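Local coordinates for protein leucine aminopeptidase (Fimbriiglobus ruber, PDB 7D1B) that binds zinc and probably acts as a glutaminyl cyclase built on the M28 aminopeptidase fold, turning N-terminal glutamine into pyroglutamate, at residues I126-H130 / V230-L234; F235-A240 / K317-M323; E245-R250 / D282-I288; E258-V262 / G332-Q337. One frame throughout, in Å; residues are numbered along the deposited sequence. Where two conformers were deposited one is given.

Contact 1. Residues I126-H130 / V230-L234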
# COMPACT_ATOMS: atom_id res chain seq x y z
N ILE A 126 6.95 5.96 -5.90
CA ILE A 126 6.48 4.68 -5.39
C ILE A 126 4.99 4.77 -5.08
O ILE A 126 4.54 5.73 -4.44
CB ILE A 126 7.25 4.31 -4.10
CG1 ILE A 126 8.72 4.03 -4.42
CG2 ILE A 126 6.57 3.14 -3.39
CD1 ILE A 126 9.61 4.09 -3.21
N VAL A 127 4.24 3.75 -5.49
CA VAL A 127 2.92 3.45 -4.95
C VAL A 127 3.10 2.15 -4.20
O VAL A 127 3.58 1.17 -4.78
CB VAL A 127 1.87 3.31 -6.07
CG1 VAL A 127 0.53 2.89 -5.47
CG2 VAL A 127 1.74 4.60 -6.89
N CYS A 128 2.73 2.13 -2.92
CA CYS A 128 3.08 0.96 -2.11
C CYS A 128 1.92 0.54 -1.21
O CYS A 128 0.97 1.29 -0.97
CB CYS A 128 4.41 1.17 -1.34
SG CYS A 128 4.43 2.53 -0.18
N SER A 129 2.06 -0.68 -0.69
CA SER A 129 1.07 -1.30 0.18
C SER A 129 1.76 -2.48 0.82
O SER A 129 2.65 -3.07 0.20
CB SER A 129 -0.11 -1.82 -0.67
OG SER A 129 -1.09 -2.45 0.12
N HIS A 130 1.33 -2.88 2.02
CA HIS A 130 1.74 -4.21 2.47
C HIS A 130 0.87 -5.26 1.79
O HIS A 130 -0.19 -4.95 1.23
CB HIS A 130 1.78 -4.34 4.00
CG HIS A 130 0.47 -4.66 4.67
ND1 HIS A 130 0.22 -5.88 5.26
CD2 HIS A 130 -0.62 -3.89 4.92
CE1 HIS A 130 -0.98 -5.86 5.82
NE2 HIS A 130 -1.51 -4.67 5.62
N VAL A 230 3.61 7.04 -2.03
CA VAL A 230 2.28 6.99 -1.43
C VAL A 230 2.01 5.57 -0.98
O VAL A 230 2.06 4.64 -1.80
CB VAL A 230 1.18 7.49 -2.39
CG1 VAL A 230 -0.17 7.25 -1.76
CG2 VAL A 230 1.39 8.96 -2.70
N LEU A 231 1.75 5.40 0.31
CA LEU A 231 1.34 4.14 0.91
C LEU A 231 -0.18 4.12 0.98
O LEU A 231 -0.81 5.08 1.42
CB LEU A 231 1.93 4.04 2.31
CG LEU A 231 1.43 2.85 3.13
CD1 LEU A 231 1.90 1.52 2.52
CD2 LEU A 231 1.91 2.96 4.57
N LEU A 232 -0.76 3.02 0.54
CA LEU A 232 -2.21 2.81 0.61
C LEU A 232 -2.49 1.86 1.76
O LEU A 232 -1.98 0.74 1.76
CB LEU A 232 -2.66 2.13 -0.68
CG LEU A 232 -2.41 2.93 -1.96
CD1 LEU A 232 -2.69 2.04 -3.17
CD2 LEU A 232 -3.25 4.21 -1.97
N ASP A 233 -3.32 2.28 2.72
CA ASP A 233 -3.64 1.38 3.84
C ASP A 233 -5.02 1.76 4.40
O ASP A 233 -5.24 2.93 4.70
CB ASP A 233 -2.59 1.56 4.94
CG ASP A 233 -2.53 0.38 5.91
OD1 ASP A 233 -3.27 -0.62 5.72
OD2 ASP A 233 -1.74 0.43 6.90
N LEU A 234 -5.93 0.80 4.54
CA LEU A 234 -7.24 1.07 5.15
C LEU A 234 -7.94 2.24 4.45
O LEU A 234 -8.39 3.19 5.10
CB LEU A 234 -7.15 1.31 6.66
CG LEU A 234 -6.31 0.34 7.47
CD1 LEU A 234 -6.29 0.82 8.92
CD2 LEU A 234 -6.83 -1.06 7.40
O HOH W 1 -3.55 -1.54 1.26
O HOH W 2 -0.64 -1.20 3.27
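C128 holds SG between its own backbone N and carbonyl carbon (chi1 61°), and this lays the sulfur against L231 CB at 3.8 Å. V127 sends CG1 the other way, anti to its N, where it meets L232 CD1 at 4.0 Å. L231 turns CD1 back over the partner strand, 3.8 Å from S129 CA. V127 and V230 share one face of the sheet; C128 and L231 share the other.

The backbones run parallel, about 4.7 Å apart at the axes and 30° from exact alignment. V230 N gives a bond to I126 O. The ladder continues with C128 N to V230 O at 2.8 Å and L232 N to C128 O at 2.9 Å. These are neighbouring inner strands of the six-stranded mixed sheet of the M28 peptidase fold. On its other edge strand 123-130 bonds to strand 178-184.

At L232 O the direct ladder gives way to water: water 2 stands between it and H130 N. Water 1 donates to S129 OG and L232 O. S129 OG also donates to H130 O at 2.9 Å. An alanine here would remove that hydroxyl, which would probably leave water 1 less firmly held and H130 O without this donor. H130 NE2 is hydrogen-bonded to D155, a zinc ligand, which places H130 in the second shell of the metal.

Contact 2. Residues F235-A240 / K317-M323; sequences FAHDGA and KISGKQM. With GOL (glycerol), chain I.
H237 and I318 pass with their CA atoms 4.7 Å apart, where the loop 235-240 runs beside residues 317-319, which lead into helix 320-336. S319 N gives a nearly straight bond (167°) to A236 O at 2.9 Å. Next to it H237 CA makes a CH...O contact with K317 O at 3.4 Å, and water 3 links that carbonyl to D238 N. The loop then reverses in a type II turn from H237 to A240. G239 takes its third position with a positive phi of 77°, a conformation that favours glycine.

Q322 carries most of the side-chain contact. Its chain bends at chi2 (61°), and this turns the amide back over the loop. NE2 donates to F235 O at 3.0 Å, nearly in line with the carbonyl bond, and S270 OG is a second partner of this nitrogen. The other end of the amide faces a glycerol, probably from the crystallisation liquor. Glycerol O2 donates to Q322 OE1 at 2.8 Å and accepts from G239 N at 2.9 Å, so it ties the turn to the helix start. S319 is the N-cap: its OG accepts from Q322 N at 3.0 Å. A236 CB rests against I318 CG2 at 4.0 Å.

The H237 ring is hydrogen-bonded to N154 through ND1 and to D302 through NE2, and A240 CB lies over one ring face. I318 packs on helix 51-63. A236 and F235 touch helix 153-167, and F235 and Q322 both reach L242 of strand 242-244.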
# COMPACT_ATOMS: atom_id res chain seq x y z
N PHE A 235 -8.05 2.14 3.12
CA PHE A 235 -8.43 3.30 2.31
C PHE A 235 -9.63 3.05 1.42
O PHE A 235 -10.08 4.00 0.77
CB PHE A 235 -7.26 3.72 1.40
CG PHE A 235 -7.01 2.74 0.29
CD1 PHE A 235 -6.19 1.64 0.49
CD2 PHE A 235 -7.61 2.90 -0.95
CE1 PHE A 235 -6.01 0.69 -0.50
CE2 PHE A 235 -7.42 1.96 -1.96
CZ PHE A 235 -6.61 0.86 -1.73
N ALA A 236 -10.13 1.82 1.32
CA ALA A 236 -11.01 1.44 0.23
C ALA A 236 -12.45 1.23 0.64
O ALA A 236 -13.27 0.84 -0.20
CB ALA A 236 -10.46 0.18 -0.46
N HIS A 237 -12.78 1.48 1.90
CA HIS A 237 -14.15 1.29 2.38
C HIS A 237 -15.06 2.43 1.95
O HIS A 237 -14.63 3.55 1.62
CB HIS A 237 -14.16 1.13 3.91
CG HIS A 237 -13.37 2.16 4.63
ND1 HIS A 237 -12.00 2.23 4.58
CD2 HIS A 237 -13.77 3.16 5.47
CE1 HIS A 237 -11.58 3.22 5.35
NE2 HIS A 237 -12.64 3.80 5.90
N ASP A 238 -16.35 2.14 1.97
CA ASP A 238 -17.39 3.09 1.56
C ASP A 238 -17.41 4.28 2.51
O ASP A 238 -17.57 4.10 3.72
CB ASP A 238 -18.72 2.33 1.61
CG ASP A 238 -19.87 3.11 1.04
OD1 ASP A 238 -19.66 4.07 0.27
OD2 ASP A 238 -21.02 2.72 1.34
N GLY A 239 -17.28 5.49 1.98
CA GLY A 239 -17.33 6.65 2.84
C GLY A 239 -16.07 6.89 3.63
O GLY A 239 -16.10 7.62 4.63
N ALA A 240 -14.94 6.32 3.20
CA ALA A 240 -13.69 6.49 3.92
C ALA A 240 -13.37 7.97 4.13
O ALA A 240 -13.67 8.82 3.28
CB ALA A 240 -12.55 5.84 3.12
N LYS A 317 -16.86 -5.15 2.28
CA LYS A 317 -16.64 -3.82 2.85
C LYS A 317 -15.96 -2.87 1.88
O LYS A 317 -15.82 -1.68 2.19
CB LYS A 317 -15.79 -3.92 4.12
CG LYS A 317 -16.32 -4.89 5.17
CD LYS A 317 -17.77 -4.59 5.58
CE LYS A 317 -18.25 -5.48 6.72
NZ LYS A 317 -18.15 -6.92 6.37
N ILE A 318 -15.52 -3.35 0.74
CA ILE A 318 -14.77 -2.53 -0.21
C ILE A 318 -15.73 -1.81 -1.15
O ILE A 318 -16.66 -2.43 -1.68
CB ILE A 318 -13.79 -3.39 -1.01
CG1 ILE A 318 -12.87 -4.19 -0.08
CG2 ILE A 318 -13.01 -2.53 -2.00
CD1 ILE A 318 -12.08 -3.32 0.91
N SER A 319 -15.51 -0.52 -1.36
CA SER A 319 -16.26 0.24 -2.35
C SER A 319 -15.43 0.38 -3.63
O SER A 319 -14.34 0.95 -3.62
CB SER A 319 -16.57 1.63 -1.78
OG SER A 319 -16.90 2.51 -2.84
N GLY A 320 -15.96 -0.12 -4.75
CA GLY A 320 -15.27 0.06 -6.01
C GLY A 320 -15.10 1.52 -6.39
O GLY A 320 -14.07 1.91 -6.94
N LYS A 321 -16.12 2.35 -6.10
CA LYS A 321 -16.00 3.77 -6.39
C LYS A 321 -14.88 4.40 -5.58
O LYS A 321 -14.12 5.24 -6.09
CB LYS A 321 -17.33 4.48 -6.12
CG LYS A 321 -17.19 6.01 -5.96
CD LYS A 321 -17.10 6.86 -7.22
CE LYS A 321 -17.03 8.33 -6.81
NZ LYS A 321 -16.39 9.16 -7.84
N GLN A 322 -14.75 4.02 -4.32
CA GLN A 322 -13.66 4.53 -3.50
C GLN A 322 -12.31 4.11 -4.06
O GLN A 322 -11.36 4.91 -4.12
CB GLN A 322 -13.84 4.04 -2.06
CG GLN A 322 -12.74 4.45 -1.09
CD GLN A 322 -12.59 5.96 -0.93
OE1 GLN A 322 -13.50 6.75 -1.22
NE2 GLN A 322 -11.42 6.38 -0.46
N MET A 323 -12.20 2.85 -4.52
CA MET A 323 -10.96 2.40 -5.14
C MET A 323 -10.63 3.22 -6.38
O MET A 323 -9.48 3.62 -6.58
CB MET A 323 -11.06 0.92 -5.50
CG MET A 323 -11.18 0.04 -4.30
SD MET A 323 -10.99 -1.70 -4.57
CE MET A 323 -9.27 -1.89 -5.03
C1 GOL I . -17.38 8.44 -1.58
O1 GOL I . -16.35 9.32 -1.43
C2 GOL I . -16.76 7.02 -1.72
O2 GOL I . -16.18 6.58 -0.52
C3 GOL I . -17.80 6.07 -2.25
O3 GOL I . -18.48 5.59 -1.15
O HOH W 3 -17.43 -0.19 3.56
O HOH W 4 -19.39 3.32 -2.41

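Contact 3. Residues E245-R250 / D282-I288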
# COMPACT_ATOMS: atom_id res chain seq x y z
N GLU A 245 -2.33 12.47 8.58
CA GLU A 245 -1.68 12.09 9.83
C GLU A 245 -0.28 12.64 9.91
O GLU A 245 0.29 13.08 8.91
CB GLU A 245 -1.75 10.61 10.24
CG GLU A 245 -0.94 9.61 9.41
CD GLU A 245 0.57 9.63 9.67
OE1 GLU A 245 1.32 9.69 8.68
OE2 GLU A 245 1.00 9.63 10.85
N GLY A 246 0.23 12.67 11.13
CA GLY A 246 1.35 13.54 11.43
C GLY A 246 2.65 13.14 10.76
O GLY A 246 3.42 14.01 10.36
N TYR A 247 2.95 11.84 10.68
CA TYR A 247 4.23 11.50 10.06
C TYR A 247 4.24 11.90 8.59
O TYR A 247 5.27 12.36 8.08
CB TYR A 247 4.54 10.02 10.24
CG TYR A 247 4.83 9.64 11.66
CD1 TYR A 247 6.00 10.04 12.29
CD2 TYR A 247 3.92 8.88 12.38
CE1 TYR A 247 6.27 9.68 13.61
CE2 TYR A 247 4.18 8.51 13.70
CZ TYR A 247 5.34 8.93 14.31
OH TYR A 247 5.60 8.57 15.61
N SER A 248 3.10 11.75 7.92
CA SER A 248 2.96 12.15 6.52
C SER A 248 3.10 13.66 6.38
O SER A 248 3.80 14.15 5.49
CB SER A 248 1.58 11.74 6.03
OG SER A 248 1.43 10.33 6.06
N LEU A 249 2.41 14.41 7.25
CA LEU A 249 2.50 15.87 7.20
C LEU A 249 3.93 16.34 7.43
O LEU A 249 4.42 17.24 6.73
CB LEU A 249 1.59 16.50 8.26
CG LEU A 249 0.11 16.48 7.93
CD1 LEU A 249 -0.70 16.79 9.18
CD2 LEU A 249 -0.23 17.42 6.79
N ARG A 250 4.62 15.76 8.41
CA ARG A 250 5.96 16.23 8.73
C ARG A 250 6.97 15.80 7.67
O ARG A 250 7.90 16.55 7.35
CB ARG A 250 6.37 15.75 10.12
CG ARG A 250 5.56 16.45 11.22
CD ARG A 250 6.05 16.09 12.61
NE ARG A 250 5.92 14.67 12.91
CZ ARG A 250 4.84 14.10 13.44
NH1 ARG A 250 3.78 14.84 13.76
NH2 ARG A 250 4.82 12.79 13.67
N ASP A 282 -1.22 10.30 14.95
CA ASP A 282 -0.05 9.88 14.20
C ASP A 282 -0.07 8.36 14.12
O ASP A 282 -0.37 7.69 15.11
CB ASP A 282 1.23 10.33 14.92
CG ASP A 282 1.45 11.84 14.86
OD1 ASP A 282 0.62 12.58 14.27
OD2 ASP A 282 2.47 12.30 15.40
N VAL A 283 0.24 7.83 12.95
CA VAL A 283 0.06 6.41 12.66
C VAL A 283 1.40 5.85 12.20
O VAL A 283 1.90 6.25 11.15
CB VAL A 283 -1.03 6.18 11.60
CG1 VAL A 283 -1.24 4.67 11.40
CG2 VAL A 283 -2.34 6.86 11.98
N LEU A 284 1.97 4.94 12.97
CA LEU A 284 3.12 4.19 12.49
C LEU A 284 2.68 3.25 11.38
O LEU A 284 1.67 2.54 11.52
CB LEU A 284 3.73 3.38 13.64
CG LEU A 284 4.32 4.23 14.77
CD1 LEU A 284 4.73 3.32 15.91
CD2 LEU A 284 5.50 5.05 14.26
N ASP A 285 3.42 3.23 10.28
CA ASP A 285 3.03 2.41 9.15
C ASP A 285 4.26 2.22 8.27
O ASP A 285 5.38 2.63 8.61
CB ASP A 285 1.84 3.05 8.43
CG ASP A 285 0.92 2.06 7.78
OD1 ASP A 285 1.31 0.89 7.57
OD2 ASP A 285 -0.23 2.45 7.44
N ASP A 286 4.07 1.58 7.11
CA ASP A 286 5.17 1.29 6.21
C ASP A 286 5.83 2.54 5.64
O ASP A 286 6.93 2.42 5.08
CB ASP A 286 4.70 0.37 5.08
CG ASP A 286 4.61 -1.09 5.48
OD1 ASP A 286 5.55 -1.61 6.14
OD2 ASP A 286 3.63 -1.75 5.08
N HIS A 287 5.20 3.72 5.74
CA HIS A 287 5.81 4.93 5.21
C HIS A 287 6.89 5.50 6.12
O HIS A 287 7.67 6.35 5.68
CB HIS A 287 4.75 5.99 4.93
CG HIS A 287 4.05 6.47 6.15
ND1 HIS A 287 3.59 5.63 7.15
CD2 HIS A 287 3.72 7.73 6.53
CE1 HIS A 287 3.01 6.36 8.09
NE2 HIS A 287 3.06 7.63 7.72
N ILE A 288 6.97 5.05 7.37
CA ILE A 288 7.98 5.59 8.29
C ILE A 288 9.38 5.28 7.79
O ILE A 288 10.24 6.15 7.72
CB ILE A 288 7.77 5.02 9.71
CG1 ILE A 288 6.37 5.38 10.23
CG2 ILE A 288 8.89 5.46 10.65
CD1 ILE A 288 6.17 6.84 10.47
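E245 and H287 approach from opposite directions, with the carboxylate and imidazole planes 85° apart. H287 NE2 donates to E245 OE1 at 2.9 Å from above the carboxylate plane. V283 N donates to E245 OE2, also at 2.9 Å. E245 is the N-cap of helix 246-251. Its CG sits between the backbone N and the carbonyl carbon (chi1 70°), which folds the carboxylate back over the helix start. There OE1 accepts from S248 N and from S248 OG, the hydroxyl using the anti lone pair. OE2 accepts from Y247 N, which reaches it from the face opposite V283 N. Five donors thus hold this buried group, and with the helix N-terminus they would probably favour its charged form.

The Y247 ring is packed on both faces. I288 CD1 lies over one face in a CH-pi contact, 3.7 Å from the ring centroid. R250 NH2 lies over the other, offset toward the rim. L284 CD2 adds a contact to Y247 CE2 at 3.7 Å.

R250 meets D282 with both terminal nitrogens on a single oxygen. NH2 is 3.0 Å from D282 OD2 and NH1 3.3 Å, and the guanidinium and carboxylate planes are 52° apart. The oxygen lies near the guanidinium plane. D282 OD1 has its own salt bridge, to R275.

The contact joins helix 246-251 and its N-cap to the loop that begins at D282 and to the start of helix 287-292. S248 OG bonds D299 N on edge strand 297-300, and H287 packs on A297 of that strand and L231 of strand 225-232.

Contact 4. Residues E258-V262 / G332-Q337; sequences ELWRV and GWIQIQ. With GOL (glycerol), chain H.
E258 and W333 are bridged by a bound glycerol, probably from the crystallisation liquor. W333 NE1 donates almost straight (172°) to glycerol O1 at 2.9 Å, and O1 donates onward to E258 OE1 at 2.7 Å. Both oxygens lie at the edge of the indole, near its plane. Water 5 adds a second link, donating to E258 OE2 and Q337 OE1.

Q337 makes the direct polar bond. Bent at chi2 (-54°), its side chain turns back so that NE2 serves two acceptors, both in the amide plane. One is E258 OE1 at 3.0 Å, met on the syn side of the carboxylate but tilted out of its plane. The other is W333 O at 2.9 Å, on its own helix. Without the amide, as with an alanine at this place, the E258 carboxylate would probably lose its direct protein partner across the contact and be freer to turn, and W333 O would lose this donor.

The short helical pieces 258-262 and 332-336, from helices 253-266 and 320-336, cross at 113° with axes 9.6 Å apart at closest. In the M28 fold such helices pack against the central sheet, and here L259 and W333 both rest on V230 of strand 225-232.

In the conformer given, L259 CD2 lies over a face of the indole, 3.7 Å from W333 CG; a second conformer makes this contact less certain. V262 and I336 lie side by side, pointing opposite ways, with V262 CG2 3.8 Å from I336 CD1. V262 CG1 lies 3.9 Å from G332 CA, a close approach that the absence of a side chain permits.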
# COMPACT_ATOMS: atom_id res chain seq x y z
N GLU A 258 0.12 18.17 -3.08
CA GLU A 258 -0.17 17.73 -4.45
C GLU A 258 -1.29 16.71 -4.47
O GLU A 258 -2.19 16.78 -5.31
CB GLU A 258 1.07 17.14 -5.11
CG GLU A 258 2.07 18.20 -5.51
CD GLU A 258 3.26 17.67 -6.27
OE1 GLU A 258 3.42 16.43 -6.37
OE2 GLU A 258 4.04 18.50 -6.80
N LEU A 259 -1.24 15.72 -3.57
CA LEU A 259 -2.23 14.65 -3.60
C LEU A 259 -3.62 15.18 -3.29
O LEU A 259 -4.59 14.84 -3.97
CB LEU A 259 -1.85 13.58 -2.60
CG LEU A 259 -0.79 12.57 -2.90
CD1 LEU A 259 -0.60 11.78 -1.62
CD2 LEU A 259 -1.22 11.65 -4.04
N TRP A 260 -3.72 16.00 -2.26
CA TRP A 260 -5.03 16.55 -1.90
C TRP A 260 -5.50 17.57 -2.93
O TRP A 260 -6.71 17.67 -3.18
CB TRP A 260 -5.01 17.12 -0.47
CG TRP A 260 -5.39 16.13 0.61
CD1 TRP A 260 -6.52 16.19 1.39
CD2 TRP A 260 -4.67 14.96 1.05
NE1 TRP A 260 -6.54 15.13 2.27
CE2 TRP A 260 -5.42 14.37 2.09
CE3 TRP A 260 -3.45 14.37 0.69
CZ2 TRP A 260 -5.01 13.21 2.77
CZ3 TRP A 260 -3.05 13.21 1.35
CH2 TRP A 260 -3.82 12.64 2.38
N ARG A 261 -4.58 18.28 -3.60
CA ARG A 261 -4.97 19.16 -4.70
C ARG A 261 -5.56 18.34 -5.84
O ARG A 261 -6.63 18.67 -6.38
CB ARG A 261 -3.75 19.97 -5.16
CG ARG A 261 -4.06 21.03 -6.21
CD ARG A 261 -2.81 21.78 -6.65
NE ARG A 261 -2.20 22.45 -5.49
CZ ARG A 261 -0.96 22.24 -5.03
NH1 ARG A 261 -0.12 21.44 -5.66
NH2 ARG A 261 -0.57 22.86 -3.92
N VAL A 262 -4.87 17.26 -6.23
CA VAL A 262 -5.42 16.39 -7.27
C VAL A 262 -6.78 15.83 -6.86
O VAL A 262 -7.71 15.79 -7.67
CB VAL A 262 -4.42 15.27 -7.62
CG1 VAL A 262 -5.06 14.22 -8.51
CG2 VAL A 262 -3.19 15.85 -8.31
N GLY A 332 -3.24 10.99 -11.21
CA GLY A 332 -3.07 12.43 -11.41
C GLY A 332 -1.77 12.93 -10.81
O GLY A 332 -1.04 13.70 -11.44
N TRP A 333 -1.46 12.47 -9.60
CA TRP A 333 -0.19 12.77 -8.95
C TRP A 333 0.99 12.40 -9.85
O TRP A 333 1.93 13.18 -10.04
CB TRP A 333 -0.15 12.03 -7.61
CG TRP A 333 1.17 12.07 -6.89
CD1 TRP A 333 1.87 13.17 -6.48
CD2 TRP A 333 1.92 10.93 -6.45
NE1 TRP A 333 3.02 12.79 -5.82
CE2 TRP A 333 3.07 11.41 -5.79
CE3 TRP A 333 1.74 9.54 -6.58
CZ2 TRP A 333 4.02 10.56 -5.22
CZ3 TRP A 333 2.69 8.69 -6.02
CH2 TRP A 333 3.82 9.20 -5.35
N ILE A 334 0.93 11.20 -10.44
CA ILE A 334 1.99 10.76 -11.35
C ILE A 334 2.11 11.72 -12.54
O ILE A 334 3.21 12.15 -12.90
CB ILE A 334 1.74 9.31 -11.79
CG1 ILE A 334 2.01 8.37 -10.63
CG2 ILE A 334 2.58 8.95 -13.01
CD1 ILE A 334 1.31 7.00 -10.76
N GLN A 335 0.98 12.05 -13.17
CA GLN A 335 1.00 12.81 -14.40
C GLN A 335 1.47 14.25 -14.19
O GLN A 335 2.02 14.83 -15.12
CB GLN A 335 -0.38 12.84 -15.03
CG GLN A 335 -0.81 11.52 -15.64
CD GLN A 335 -2.29 11.57 -15.95
OE1 GLN A 335 -2.70 12.10 -16.99
NE2 GLN A 335 -3.10 11.09 -15.02
N ILE A 336 1.22 14.84 -13.02
CA ILE A 336 1.57 16.25 -12.83
C ILE A 336 3.05 16.46 -12.54
O ILE A 336 3.51 17.61 -12.53
CB ILE A 336 0.69 16.98 -11.81
CG1 ILE A 336 0.95 16.45 -10.39
CG2 ILE A 336 -0.78 16.92 -12.20
CD1 ILE A 336 0.19 17.21 -9.32
N GLN A 337 3.81 15.40 -12.27
CA GLN A 337 5.24 15.58 -12.02
C GLN A 337 5.93 16.15 -13.24
O GLN A 337 5.72 15.71 -14.36
CB GLN A 337 5.91 14.26 -11.65
CG GLN A 337 5.28 13.55 -10.44
CD GLN A 337 5.21 14.45 -9.22
OE1 GLN A 337 6.24 14.94 -8.74
NE2 GLN A 337 4.01 14.71 -8.73
C1 GOL H . 6.32 14.46 -5.27
O1 GOL H . 4.97 14.78 -4.89
C2 GOL H . 7.28 15.51 -4.61
O2 GOL H . 7.02 16.82 -5.01
C3 GOL H . 7.19 15.37 -3.08
O3 GOL H . 7.99 16.37 -2.50
O HOH W 5 6.27 17.53 -7.90

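How the contacts relate
The centre of contact 1 lies about 2 Å from the centre of the chain, and contacts 3 and 4 both touch it. V230 CG2 packs on W333 CZ3 of contact 4 at 3.6 Å. D233 OD2 comes within 2.6 Å of D285 OD2 in segment 282-288, with D299 also close. This cluster of acids is probably the carboxylic-acid network linked to cyclase activity in M28 enzymes. Contact 2 follows contact 1 directly in sequence and shares helix 320-336 with contact 4, about 20 Å away between centres. The zinc, held by D155, E188 and H309, is about 5 Å from the H130 side chain, 10 Å from V283 and 11 Å from F235. Contact 4 is remote from it.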